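Local atomic coordinates of 16.4 kDa salivary peptide (Culex quinquefasciatus, PDB entry 7KC8), a protein that is of unknown function but, as a mosquito salivary protein of the cysteine- and tryptophan-rich family with a ricin-type beta-trefoil fold, may bind sugars. Residues T82-W87 and I98-Y103; P70-K75 and V115-M120; E105-S110 and D126-Q131. All blocks are in the same frame, centred on the assembly; numbering follows the deposited sequence.

Interaction 1: residues T82-W87 and I98-Y103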
ATOM      1  N   THR A  82     -12.412   4.064  -8.417  1.00 41.07           N
ATOM      2  CA  THR A  82     -12.217   4.684  -7.124  1.00 35.59           C
ATOM      3  C   THR A  82     -11.439   5.972  -7.296  1.00 28.55           C
ATOM      4  O   THR A  82     -10.701   6.159  -8.267  1.00 33.09           O
ATOM      5  CB  THR A  82     -11.478   3.769  -6.146  1.00 35.33           C
ATOM      6  OG1 THR A  82     -11.318   4.458  -4.901  1.00 29.57           O
ATOM      7  CG2 THR A  82     -10.108   3.400  -6.705  1.00 31.65           C
ATOM      8  N   ASP A  83     -11.617   6.842  -6.314  1.00 31.44           N
ATOM      9  CA  ASP A  83     -10.951   8.126  -6.204  1.00 36.12           C
ATOM     10  C   ASP A  83      -9.815   8.107  -5.185  1.00 31.89           C
ATOM     11  O   ASP A  83      -9.103   9.110  -5.047  1.00 31.23           O
ATOM     12  CB  ASP A  83     -11.978   9.193  -5.802  1.00 33.43           C
ATOM     13  CG  ASP A  83     -11.596  10.559  -6.289  1.00 54.28           C
ATOM     14  OD1 ASP A  83     -10.527  10.646  -6.942  1.00 51.22           O
ATOM     15  OD2 ASP A  83     -12.351  11.535  -6.034  1.00 56.10           O
ATOM     16  N   ALA A  84      -9.644   7.004  -4.454  1.00 27.58           N
ATOM     17  CA  ALA A  84      -8.774   6.955  -3.280  1.00 31.55           C
ATOM     18  C   ALA A  84      -7.623   5.981  -3.491  1.00 22.31           C
ATOM     19  O   ALA A  84      -7.201   5.289  -2.561  1.00 25.66           O
ATOM     20  CB  ALA A  84      -9.575   6.587  -2.027  1.00 25.23           C
ATOM     21  N   ASN A  85      -7.122   5.914  -4.723  1.00 24.04           N
ATOM     22  CA  ASN A  85      -6.101   4.959  -5.120  1.00 24.37           C
ATOM     23  C   ASN A  85      -4.783   5.636  -5.472  1.00 27.13           C
ATOM     24  O   ASN A  85      -3.921   5.012  -6.105  1.00 23.71           O
ATOM     25  CB  ASN A  85      -6.597   4.133  -6.304  1.00 24.91           C
ATOM     26  CG  ASN A  85      -6.905   4.989  -7.525  1.00 31.56           C
ATOM     27  OD1 ASN A  85      -6.771   6.222  -7.500  1.00 30.92           O
ATOM     28  ND2 ASN A  85      -7.301   4.338  -8.606  1.00 27.84           N
ATOM     29  N   VAL A  86      -4.622   6.903  -5.097  1.00 24.24           N
ATOM     30  CA  VAL A  86      -3.417   7.681  -5.373  1.00 25.09           C
ATOM     31  C   VAL A  86      -2.693   7.884  -4.053  1.00 29.47           C
ATOM     32  O   VAL A  86      -3.323   8.232  -3.051  1.00 25.93           O
ATOM     33  CB  VAL A  86      -3.751   9.030  -6.029  1.00 24.07           C
ATOM     34  CG1 VAL A  86      -2.517   9.919  -6.076  1.00 27.23           C
ATOM     35  CG2 VAL A  86      -4.333   8.822  -7.439  1.00 20.18           C
ATOM     36  N   TRP A  87      -1.377   7.665  -4.051  1.00 27.20           N
ATOM     37  CA  TRP A  87      -0.597   7.605  -2.820  1.00 24.66           C
ATOM     38  C   TRP A  87       0.608   8.524  -2.905  1.00 29.41           C
ATOM     39  O   TRP A  87       1.346   8.505  -3.898  1.00 24.58           O
ATOM     40  CB  TRP A  87      -0.121   6.186  -2.542  1.00 25.36           C
ATOM     41  CG  TRP A  87      -1.231   5.243  -2.379  1.00 26.13           C
ATOM     42  CD1 TRP A  87      -1.847   4.518  -3.367  1.00 22.44           C
ATOM     43  CD2 TRP A  87      -1.902   4.920  -1.155  1.00 21.99           C
ATOM     44  NE1 TRP A  87      -2.856   3.753  -2.822  1.00 26.98           N
ATOM     45  CE2 TRP A  87      -2.912   3.983  -1.469  1.00 21.23           C
ATOM     46  CE3 TRP A  87      -1.740   5.328   0.176  1.00 20.65           C
ATOM     47  CZ2 TRP A  87      -3.751   3.433  -0.497  1.00 19.86           C
ATOM     48  CZ3 TRP A  87      -2.583   4.788   1.149  1.00 17.73           C
ATOM     49  CH2 TRP A  87      -3.579   3.857   0.804  1.00 24.23           C
ATOM     50  N   ILE A  98       4.193   6.717   3.473  1.00 23.21           N
ATOM     51  CA  ILE A  98       3.190   6.663   2.425  1.00 22.98           C
ATOM     52  C   ILE A  98       1.917   7.275   2.972  1.00 26.12           C
ATOM     53  O   ILE A  98       1.531   7.000   4.112  1.00 24.69           O
ATOM     54  CB  ILE A  98       2.930   5.218   1.966  1.00 24.39           C
ATOM     55  CG1 ILE A  98       4.241   4.550   1.542  1.00 25.50           C
ATOM     56  CG2 ILE A  98       1.892   5.205   0.832  1.00 21.49           C
ATOM     57  CD1 ILE A  98       4.148   3.033   1.465  1.00 21.24           C
ATOM     58  N   SER A  99       1.246   8.075   2.152  1.00 20.88           N
ATOM     59  CA  SER A  99       0.031   8.725   2.593  1.00 20.64           C
ATOM     60  C   SER A  99      -0.996   8.726   1.476  1.00 24.91           C
ATOM     61  O   SER A  99      -0.671   9.019   0.323  1.00 21.60           O
ATOM     62  CB  SER A  99       0.307  10.155   3.027  1.00 20.88           C
ATOM     63  OG  SER A  99      -0.891  10.770   3.416  1.00 28.25           O
ATOM     64  N   ASN A 100      -2.245   8.427   1.827  1.00 23.09           N
ATOM     65  CA  ASN A 100      -3.320   8.514   0.851  1.00 27.03           C
ATOM     66  C   ASN A 100      -3.642   9.973   0.556  1.00 24.49           C
ATOM     67  O   ASN A 100      -3.922  10.753   1.465  1.00 25.72           O
ATOM     68  CB  ASN A 100      -4.561   7.792   1.365  1.00 23.68           C
ATOM     69  CG  ASN A 100      -5.700   7.845   0.380  1.00 25.93           C
ATOM     70  OD1 ASN A 100      -6.575   8.718   0.457  1.00 26.19           O
ATOM     71  ND2 ASN A 100      -5.681   6.920  -0.581  1.00 25.35           N
ATOM     72  N   VAL A 101      -3.618  10.346  -0.718  1.00 20.37           N
ATOM     73  CA  VAL A 101      -3.813  11.750  -1.086  1.00 23.09           C
ATOM     74  C   VAL A 101      -5.238  12.215  -0.762  1.00 22.44           C
ATOM     75  O   VAL A 101      -5.429  13.269  -0.154  1.00 29.22           O
ATOM     76  CB  VAL A 101      -3.458  11.970  -2.569  1.00 29.68           C
ATOM     77  CG1 VAL A 101      -3.838  13.405  -3.025  1.00 25.69           C
ATOM     78  CG2 VAL A 101      -1.969  11.658  -2.813  1.00 22.93           C
ATOM     79  N   LYS A 102      -6.254  11.432  -1.140  1.00 26.62           N
ATOM     80  CA  LYS A 102      -7.641  11.883  -0.986  1.00 26.51           C
ATOM     81  C   LYS A 102      -7.979  12.232   0.461  1.00 28.56           C
ATOM     82  O   LYS A 102      -8.655  13.236   0.721  1.00 26.35           O
ATOM     83  CB  LYS A 102      -8.627  10.823  -1.483  1.00 23.22           C
ATOM     84  CG  LYS A 102     -10.056  11.360  -1.509  1.00 23.48           C
ATOM     85  CD  LYS A 102     -11.105  10.301  -1.781  1.00 34.63           C
ATOM     86  CE  LYS A 102     -12.430  10.959  -2.208  1.00 35.26           C
ATOM     87  NZ  LYS A 102     -13.561  10.009  -2.073  1.00 39.36           N
ATOM     88  N   TYR A 103      -7.542  11.406   1.408  1.00 23.28           N
ATOM     89  CA  TYR A 103      -7.886  11.573   2.808  1.00 27.14           C
ATOM     90  C   TYR A 103      -6.745  12.087   3.678  1.00 27.01           C
ATOM     91  O   TYR A 103      -6.965  12.326   4.868  1.00 25.44           O
ATOM     92  CB  TYR A 103      -8.380  10.239   3.382  1.00 28.47           C
ATOM     93  CG  TYR A 103      -9.600   9.701   2.671  1.00 27.15           C
ATOM     94  CD1 TYR A 103     -10.808  10.369   2.736  1.00 26.63           C
ATOM     95  CD2 TYR A 103      -9.541   8.517   1.942  1.00 27.22           C
ATOM     96  CE1 TYR A 103     -11.930   9.881   2.093  1.00 32.70           C
ATOM     97  CE2 TYR A 103     -10.654   8.020   1.307  1.00 24.81           C
ATOM     98  CZ  TYR A 103     -11.844   8.713   1.380  1.00 28.47           C
ATOM     99  OH  TYR A 103     -12.956   8.239   0.735  1.00 36.36           O
TER
HETATM  100  O   HOH W   1      -6.116   8.940  -3.014  0.58 19.24           O

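Interaction 2: residues P70-K75 and V115-M120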
ATOM      1  N   PRO A  70     -10.674  -0.487  13.597  1.00 33.91           N
ATOM      2  CA  PRO A  70      -9.210  -0.557  13.502  1.00 35.64           C
ATOM      3  C   PRO A  70      -8.575   0.488  12.588  1.00 36.12           C
ATOM      4  O   PRO A  70      -7.342   0.529  12.493  1.00 37.96           O
ATOM      5  CB  PRO A  70      -8.975  -1.972  12.958  1.00 38.22           C
ATOM      6  CG  PRO A  70     -10.210  -2.271  12.170  1.00 41.85           C
ATOM      7  CD  PRO A  70     -11.336  -1.591  12.881  1.00 36.78           C
ATOM      8  N   GLY A  71      -9.352   1.331  11.916  1.00 33.14           N
ATOM      9  CA  GLY A  71      -8.818   2.318  11.000  1.00 31.13           C
ATOM     10  C   GLY A  71      -9.462   2.214   9.634  1.00 33.69           C
ATOM     11  O   GLY A  71     -10.263   1.325   9.357  1.00 36.83           O
ATOM     12  N   ARG A  72      -9.093   3.154   8.766  1.00 32.22           N
ATOM     13  CA  ARG A  72      -9.633   3.190   7.410  1.00 29.86           C
ATOM     14  C   ARG A  72      -9.022   2.055   6.596  1.00 27.34           C
ATOM     15  O   ARG A  72      -7.821   2.074   6.298  1.00 24.49           O
ATOM     16  CB  ARG A  72      -9.356   4.540   6.753  1.00 27.80           C
ATOM     17  CG  ARG A  72      -9.918   4.640   5.334  1.00 30.81           C
ATOM     18  CD  ARG A  72      -9.558   5.945   4.671  1.00 28.50           C
ATOM     19  NE  ARG A  72      -9.969   7.089   5.469  1.00 28.13           N
ATOM     20  CZ  ARG A  72     -11.169   7.658   5.395  1.00 34.56           C
ATOM     21  NH1 ARG A  72     -12.086   7.202   4.553  1.00 24.90           N
ATOM     22  NH2 ARG A  72     -11.448   8.698   6.166  1.00 39.34           N
ATOM     23  N   ALA A  73      -9.848   1.081   6.219  1.00 26.55           N
ATOM     24  CA  ALA A  73      -9.338  -0.127   5.583  1.00 28.34           C
ATOM     25  C   ALA A  73      -8.756   0.187   4.214  1.00 23.52           C
ATOM     26  O   ALA A  73      -9.293   1.002   3.464  1.00 26.35           O
ATOM     27  CB  ALA A  73     -10.442  -1.178   5.454  1.00 27.06           C
ATOM     28  N   VAL A  74      -7.634  -0.457   3.912  1.00 26.13           N
ATOM     29  CA  VAL A  74      -6.923  -0.353   2.643  1.00 24.08           C
ATOM     30  C   VAL A  74      -6.988  -1.723   1.969  1.00 25.74           C
ATOM     31  O   VAL A  74      -6.733  -2.749   2.614  1.00 26.10           O
ATOM     32  CB  VAL A  74      -5.459   0.086   2.878  1.00 27.53           C
ATOM     33  CG1 VAL A  74      -4.595  -0.027   1.615  1.00 16.27           C
ATOM     34  CG2 VAL A  74      -5.404   1.494   3.471  1.00 20.02           C
ATOM     35  N   LYS A  75      -7.345  -1.745   0.684  1.00 28.69           N
ATOM     36  CA  LYS A  75      -7.370  -2.982  -0.086  1.00 26.95           C
ATOM     37  C   LYS A  75      -7.091  -2.647  -1.550  1.00 27.31           C
ATOM     38  O   LYS A  75      -6.785  -1.499  -1.887  1.00 28.10           O
ATOM     39  CB  LYS A  75      -8.694  -3.733   0.137  1.00 33.80           C
ATOM     40  CG  LYS A  75      -9.967  -2.931  -0.022  1.00 34.06           C
ATOM     41  N   VAL A 115      -4.212  -3.417   7.720  1.00 28.04           N
ATOM     42  CA  VAL A 115      -3.601  -2.473   6.787  1.00 24.16           C
ATOM     43  C   VAL A 115      -4.594  -1.338   6.606  1.00 26.83           C
ATOM     44  O   VAL A 115      -5.655  -1.517   6.006  1.00 25.65           O
ATOM     45  CB  VAL A 115      -3.238  -3.130   5.447  1.00 28.29           C
ATOM     46  CG1 VAL A 115      -2.540  -2.124   4.511  1.00 19.69           C
ATOM     47  CG2 VAL A 115      -2.323  -4.320   5.672  1.00 29.10           C
ATOM     48  N   VAL A 116      -4.254  -0.170   7.139  1.00 24.51           N
ATOM     49  CA  VAL A 116      -5.183   0.933   7.294  1.00 23.88           C
ATOM     50  C   VAL A 116      -4.425   2.236   7.089  1.00 24.29           C
ATOM     51  O   VAL A 116      -3.196   2.291   7.167  1.00 20.39           O
ATOM     52  CB  VAL A 116      -5.855   0.946   8.693  1.00 29.12           C
ATOM     53  CG1 VAL A 116      -6.590  -0.358   8.990  1.00 22.67           C
ATOM     54  CG2 VAL A 116      -4.813   1.226   9.787  1.00 23.57           C
ATOM     55  N   THR A 117      -5.197   3.289   6.923  1.00 23.39           N
ATOM     56  CA  THR A 117      -4.651   4.649   6.942  1.00 19.24           C
ATOM     57  C   THR A 117      -5.112   5.276   8.261  1.00 28.53           C
ATOM     58  O   THR A 117      -6.140   4.880   8.783  1.00 25.30           O
ATOM     59  CB  THR A 117      -4.895   5.398   5.633  1.00 22.90           C
ATOM     60  OG1 THR A 117      -6.288   5.615   5.478  1.00 25.25           O
ATOM     61  CG2 THR A 117      -4.340   4.655   4.441  1.00 24.56           C
ATOM     62  N   LYS A 118      -4.347   6.215   8.777  1.00 26.45           N
ATOM     63  CA  LYS A 118      -4.687   6.880  10.048  1.00 26.47           C
ATOM     64  C   LYS A 118      -4.230   8.329   9.983  1.00 29.69           C
ATOM     65  O   LYS A 118      -3.105   8.565   9.580  1.00 25.90           O
ATOM     66  CB  LYS A 118      -3.938   6.234  11.214  1.00 22.71           C
ATOM     67  CG  LYS A 118      -4.393   4.850  11.611  1.00 28.51           C
ATOM     68  N   LYS A 119      -5.088   9.246  10.405  1.00 31.34           N
ATOM     69  CA  LYS A 119      -4.685  10.672  10.443  1.00 35.78           C
ATOM     70  C   LYS A 119      -3.688  10.865  11.583  1.00 30.85           C
ATOM     71  O   LYS A 119      -3.981  10.432  12.677  1.00 24.97           O
ATOM     72  CB  LYS A 119      -5.863  11.620  10.661  1.00 34.38           C
ATOM     73  CG  LYS A 119      -5.638  13.009  10.102  1.00 37.45           C
ATOM     74  N   MET A 120      -2.528  11.428  11.256  1.00 25.46           N
ATOM     75  CA  MET A 120      -1.468  11.720  12.201  1.00 24.61           C
ATOM     76  C   MET A 120      -0.959  13.129  11.923  1.00 26.97           C
ATOM     77  O   MET A 120      -1.030  13.620  10.794  1.00 25.15           O
ATOM     78  CB  MET A 120      -0.324  10.703  12.096  1.00 22.85           C
ATOM     79  CG  MET A 120      -0.764   9.252  12.105  1.00 33.20           C
ATOM     80  SD  MET A 120       0.618   8.089  12.144  1.00 38.13           S
ATOM     81  CE  MET A 120       1.266   8.437  13.776  1.00 41.03           C
TER

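Interaction 3: residues E105-S110 and D126-Q131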
ATOM      1  N   GLU A 105      -4.084  10.644   5.050  1.00 29.62           N
ATOM      2  CA  GLU A 105      -3.886   9.719   6.190  1.00 26.25           C
ATOM      3  C   GLU A 105      -2.706   8.824   5.852  1.00 21.74           C
ATOM      4  O   GLU A 105      -2.572   8.465   4.724  1.00 21.43           O
ATOM      5  CB  GLU A 105      -5.117   8.859   6.429  1.00 21.23           C
ATOM      6  CG  GLU A 105      -6.046   9.370   7.483  1.00 26.41           C
ATOM      7  CD  GLU A 105      -7.462   8.876   7.297  1.00 29.46           C
ATOM      8  OE1 GLU A 105      -8.368   9.682   7.352  1.00 24.75           O
ATOM      9  OE2 GLU A 105      -7.624   7.689   7.090  1.00 27.72           O
ATOM     10  N   CYS A 106      -1.936   8.455   6.856  1.00 26.47           N
ATOM     11  CA  CYS A 106      -0.717   7.648   6.646  1.00 24.58           C
ATOM     12  C   CYS A 106      -1.044   6.176   6.446  1.00 26.69           C
ATOM     13  O   CYS A 106      -1.890   5.662   7.137  1.00 23.53           O
ATOM     14  CB  CYS A 106       0.226   7.769   7.832  1.00 22.62           C
ATOM     15  SG  CYS A 106       0.409   9.469   8.405  1.00 29.02           S
ATOM     16  N   LEU A 107      -0.378   5.553   5.493  1.00 21.02           N
ATOM     17  CA  LEU A 107      -0.525   4.102   5.385  1.00 22.53           C
ATOM     18  C   LEU A 107       0.316   3.484   6.503  1.00 26.12           C
ATOM     19  O   LEU A 107       1.438   3.917   6.743  1.00 28.29           O
ATOM     20  CB  LEU A 107      -0.099   3.605   4.016  1.00 22.72           C
ATOM     21  CG  LEU A 107      -0.346   2.120   3.854  1.00 24.33           C
ATOM     22  CD1 LEU A 107      -1.822   1.843   3.691  1.00 17.74           C
ATOM     23  CD2 LEU A 107       0.453   1.590   2.692  1.00 26.63           C
ATOM     24  N   VAL A 108      -0.233   2.459   7.114  1.00 23.10           N
ATOM     25  CA  VAL A 108       0.380   1.835   8.298  1.00 26.96           C
ATOM     26  C   VAL A 108      -0.112   0.392   8.412  1.00 30.10           C
ATOM     27  O   VAL A 108      -1.130   0.070   7.849  1.00 25.40           O
ATOM     28  CB  VAL A 108      -0.108   2.691   9.476  1.00 27.68           C
ATOM     29  CG1 VAL A 108      -0.967   1.953  10.474  1.00 22.35           C
ATOM     30  CG2 VAL A 108       0.960   3.557  10.096  1.00 30.33           C
ATOM     31  N   ILE A 109       0.680  -0.455   9.052  1.00 30.51           N
ATOM     32  CA  ILE A 109       0.214  -1.810   9.438  1.00 25.98           C
ATOM     33  C   ILE A 109       0.019  -1.746  10.952  1.00 27.64           C
ATOM     34  O   ILE A 109       0.941  -1.409  11.636  1.00 29.49           O
ATOM     35  CB  ILE A 109       1.155  -2.921   8.971  1.00 25.50           C
ATOM     36  CG1 ILE A 109       1.236  -2.972   7.453  1.00 20.71           C
ATOM     37  CG2 ILE A 109       0.711  -4.244   9.546  1.00 33.34           C
ATOM     38  CD1 ILE A 109       2.016  -4.122   6.939  1.00 26.11           C
ATOM     39  N   SER A 110      -1.170  -2.059  11.432  1.00 26.88           N
ATOM     40  CA  SER A 110      -1.503  -1.911  12.842  1.00 26.32           C
ATOM     41  C   SER A 110      -0.901  -3.035  13.681  1.00 29.46           C
ATOM     42  O   SER A 110      -0.375  -4.028  13.168  1.00 35.73           O
ATOM     43  CB  SER A 110      -3.015  -1.894  13.048  1.00 31.82           C
ATOM     44  OG  SER A 110      -3.496  -3.220  13.215  1.00 38.10           O
ATOM     45  N   ASP A 126       6.230   6.452  11.067  1.00 25.64           N
ATOM     46  CA  ASP A 126       5.563   5.237  10.618  1.00 24.91           C
ATOM     47  C   ASP A 126       6.091   4.887   9.229  1.00 24.93           C
ATOM     48  O   ASP A 126       5.378   4.969   8.226  1.00 18.70           O
ATOM     49  CB  ASP A 126       4.062   5.421  10.627  1.00 26.20           C
ATOM     50  CG  ASP A 126       3.504   5.420  12.020  1.00 27.02           C
ATOM     51  OD1 ASP A 126       3.595   6.460  12.706  1.00 29.40           O
ATOM     52  OD2 ASP A 126       2.972   4.370  12.427  1.00 28.40           O
ATOM     53  N   LEU A 127       7.352   4.486   9.194  1.00 24.54           N
ATOM     54  CA  LEU A 127       8.111   4.380   7.966  1.00 25.41           C
ATOM     55  C   LEU A 127       8.057   2.974   7.393  1.00 25.45           C
ATOM     56  O   LEU A 127       7.877   1.981   8.102  1.00 24.64           O
ATOM     57  CB  LEU A 127       9.571   4.784   8.193  1.00 23.37           C
ATOM     58  CG  LEU A 127       9.818   6.185   8.747  1.00 24.18           C
ATOM     59  CD1 LEU A 127      11.314   6.507   8.772  1.00 26.44           C
ATOM     60  CD2 LEU A 127       9.053   7.235   7.933  1.00 23.54           C
ATOM     61  N   TRP A 128       8.238   2.909   6.088  1.00 25.39           N
ATOM     62  CA  TRP A 128       8.212   1.682   5.319  1.00 29.98           C
ATOM     63  C   TRP A 128       9.595   1.401   4.759  1.00 28.12           C
ATOM     64  O   TRP A 128      10.342   2.324   4.430  1.00 31.03           O
ATOM     65  CB  TRP A 128       7.227   1.801   4.164  1.00 21.25           C
ATOM     66  CG  TRP A 128       5.825   1.794   4.596  1.00 25.22           C
ATOM     67  CD1 TRP A 128       5.084   2.858   5.045  1.00 21.18           C
ATOM     68  CD2 TRP A 128       4.968   0.660   4.626  1.00 25.78           C
ATOM     69  NE1 TRP A 128       3.800   2.444   5.346  1.00 24.27           N
ATOM     70  CE2 TRP A 128       3.711   1.095   5.100  1.00 25.42           C
ATOM     71  CE3 TRP A 128       5.142  -0.689   4.304  1.00 22.41           C
ATOM     72  CZ2 TRP A 128       2.639   0.228   5.248  1.00 24.99           C
ATOM     73  CZ3 TRP A 128       4.085  -1.544   4.461  1.00 23.55           C
ATOM     74  CH2 TRP A 128       2.841  -1.085   4.915  1.00 24.28           C
ATOM     75  N   GLU A 129       9.922   0.126   4.616  1.00 25.58           N
ATOM     76  CA  GLU A 129      11.096  -0.278   3.849  1.00 32.40           C
ATOM     77  C   GLU A 129      10.627  -0.651   2.449  1.00 30.76           C
ATOM     78  O   GLU A 129       9.809  -1.566   2.289  1.00 31.57           O
ATOM     79  CB  GLU A 129      11.837  -1.437   4.516  1.00 29.81           C
ATOM     80  N   ILE A 130      11.109   0.078   1.449  1.00 28.01           N
ATOM     81  CA  ILE A 130      10.735  -0.182   0.032  1.00 30.86           C
ATOM     82  C   ILE A 130      11.967  -0.727  -0.692  1.00 37.54           C
ATOM     83  O   ILE A 130      12.731   0.031  -1.235  1.00 35.08           O
ATOM     84  CB  ILE A 130      10.076   1.041  -0.634  1.00 30.48           C
ATOM     85  CG1 ILE A 130       8.964   1.617   0.242  1.00 29.30           C
ATOM     86  CG2 ILE A 130       9.552   0.685  -2.007  1.00 28.29           C
ATOM     87  CD1 ILE A 130       8.211   2.760  -0.356  1.00 22.10           C
ATOM     88  N   GLN A 131      12.129  -2.038  -0.633  1.00 39.75           N
ATOM     89  CA  GLN A 131      13.290  -2.749  -1.205  1.00 36.36           C
ATOM     90  C   GLN A 131      12.943  -3.173  -2.627  1.00 35.66           C
ATOM     91  O   GLN A 131      12.008  -3.910  -2.806  1.00 39.18           O
ATOM     92  CB  GLN A 131      13.685  -3.863  -0.236  1.00 39.52           C
ATOM     93  CG  GLN A 131      14.579  -4.939  -0.811  1.00 51.43           C
ATOM     94  CD  GLN A 131      15.736  -5.292   0.084  1.00 56.21           C
ATOM     95  OE1 GLN A 131      15.644  -6.154   0.947  1.00 55.29           O
ATOM     96  NE2 GLN A 131      16.846  -4.614  -0.126  1.00 55.04           N
TER

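Interaction 1: residues T82-W87 and I98-Y103
N100 reaches back across the gap with its amide and ties down the loop before W87. With CG anti to the backbone N (chi1 -180°), the carboxamide swings toward the turn at A84, where ND2 gives a hydrogen bond to A84 O at 3.0 Å. That bond is bent: the donor stands above the carbonyl plane, though A84 O lies close to the amide plane. The other end of the same amide faces its own chain, N100 OD1 accepting from Y103 N at 3.0 Å in the carbonyl plane, an Asx motif, so asparagine suits a place needing both a donor and an acceptor. Backbone atoms add a nearly straight bond, V101 N to V86 O (3.2 Å, 174°), and one water accepts from both V86 N and K102 N. The loop leads into strand 87-92 of the beta-trefoil, where W87 and N100 form an antiparallel non-hydrogen-bonded pair. N100 ND2 also sits over one face of the W87 indole, offset to its rim, with amide and ring 79° apart; the indole NE1 is satisfied by L61 O. At the loop's start T82 OG1 accepts from A84 N in an ST turn, while A84 CB packs on Y103 CE2 at 3.8 Å.

Interaction 2: residues P70-K75 and V115-M120
Backbone hydrogen bonding joins R72 to T117 and V74 to V115, pairing strand 72-77 with strand 115-118 of the beta-trefoil in antiparallel fashion. T117 N donates to R72 O at 3.0 Å, and V74 N donates to V115 O at 3.1 Å; the return bond from R72 N to T117 O is stretched to 3.4 Å and weak. Between them lies the non-hydrogen-bonded pair A73 and V116, where V116 CA also brings its hydrogen to R72 O. The short segments run at 131°, so the strands are twisted against each other.

Apolar contact accompanies the bonding. V74 crosses both V115 and T117 at about a right angle; its CG2 meets T117 CG2 at 3.5 Å, a tight fit, while CB rests 4.0 Å from V115 CG1. Methyl meets oxygen on the A73 side, where V116 CG1 packs against the carbonyl oxygen of P70 at 3.7 Å. G71, with phi 126°, holds a backbone shape that would jam a CB against the preceding carbonyl and into V116 CG2.

The polar side chains are R72 and T117. The R72 chain extends as far as CD and bends at chi3 (-55°), which carries the guanidinium past T117, whose OG1 lies at its edge, 3.4 Å from CD. Both turn to E105: R72 NE in a salt bridge and T117 OG1 in a hydrogen bond to the same carboxylate oxygen, with E64 O taking R72 NH1. The buried arginine is thus matched by a carboxylate, which probably offsets the cost of burying its charge and should help keep E105 ionised.

Interaction 3: residues E105-S110 and D126-Q131
W128 points the NE1 corner of its indole at strand 105-109 and donates to L107 O at 3.1 Å. The bond is straight at the hydrogen (167°) and the acceptor lies almost in the ring plane, yet from the carbonyl's side the donor stands far above the plane, away from the lone pairs. With CG anti to its own carbonyl carbon (chi1 -72°), the indole projects from its strand toward L107, which suits tryptophan: it offers a broad apolar ring to its neighbours and one N-H for a main-chain oxygen.

Two aliphatic side chains take up the benzo part of the ring, each crossing the tryptophan side chain at about a right angle. L107 brings CD2 to within 3.6 Å of W128 CZ2, and its CG follows close behind. I109, two residues on, places its CG1 3.5 Å from W128 CH2. The two segments form no backbone ladder here: their strand axes stay 10.1 Å apart and run at 83°, so the indole bridges separate strands of the beta-trefoil. F12 meets W128 edge-to-face, and I19 and I98 also touch the ring.

Beyond the ring, V108 and D126 cross obliquely where the CA atoms of the two segments come nearest. V108 CG2 lies against both the carboxylate oxygen D126 OD2, at 3.2 Å, and the CB methylene of D126, at 3.7 Å, a meeting of a methyl with an acid's side that involves only packing. C106, just before L107, is bonded to C123 in a disulfide that anchors strand 105-109 to the loop preceding D126.

Overall arrangement
Interactions 1 and 2 have centres about 11 Å apart, as do 2 and 3, while 1 and 3 lie about 14 Å apart. Along the chain, interaction 1 falls wholly between the two segments of interaction 2 and ends before interaction 3 begins; interactions 2 and 3 alternate their segments. Strand 105-109 lies between 95-100 and 115-118, pairing antiparallel with each and so joining all three contacts; toward 95-100, the backbones of I98 and N100 probably hydrogen-bond to those of L107 and E105. In this beta-trefoil the buried side chains of W87, V74, T117, L107, I98 and W128 pack in a chain linking the three contacts, while interaction 1 also reaches the surface.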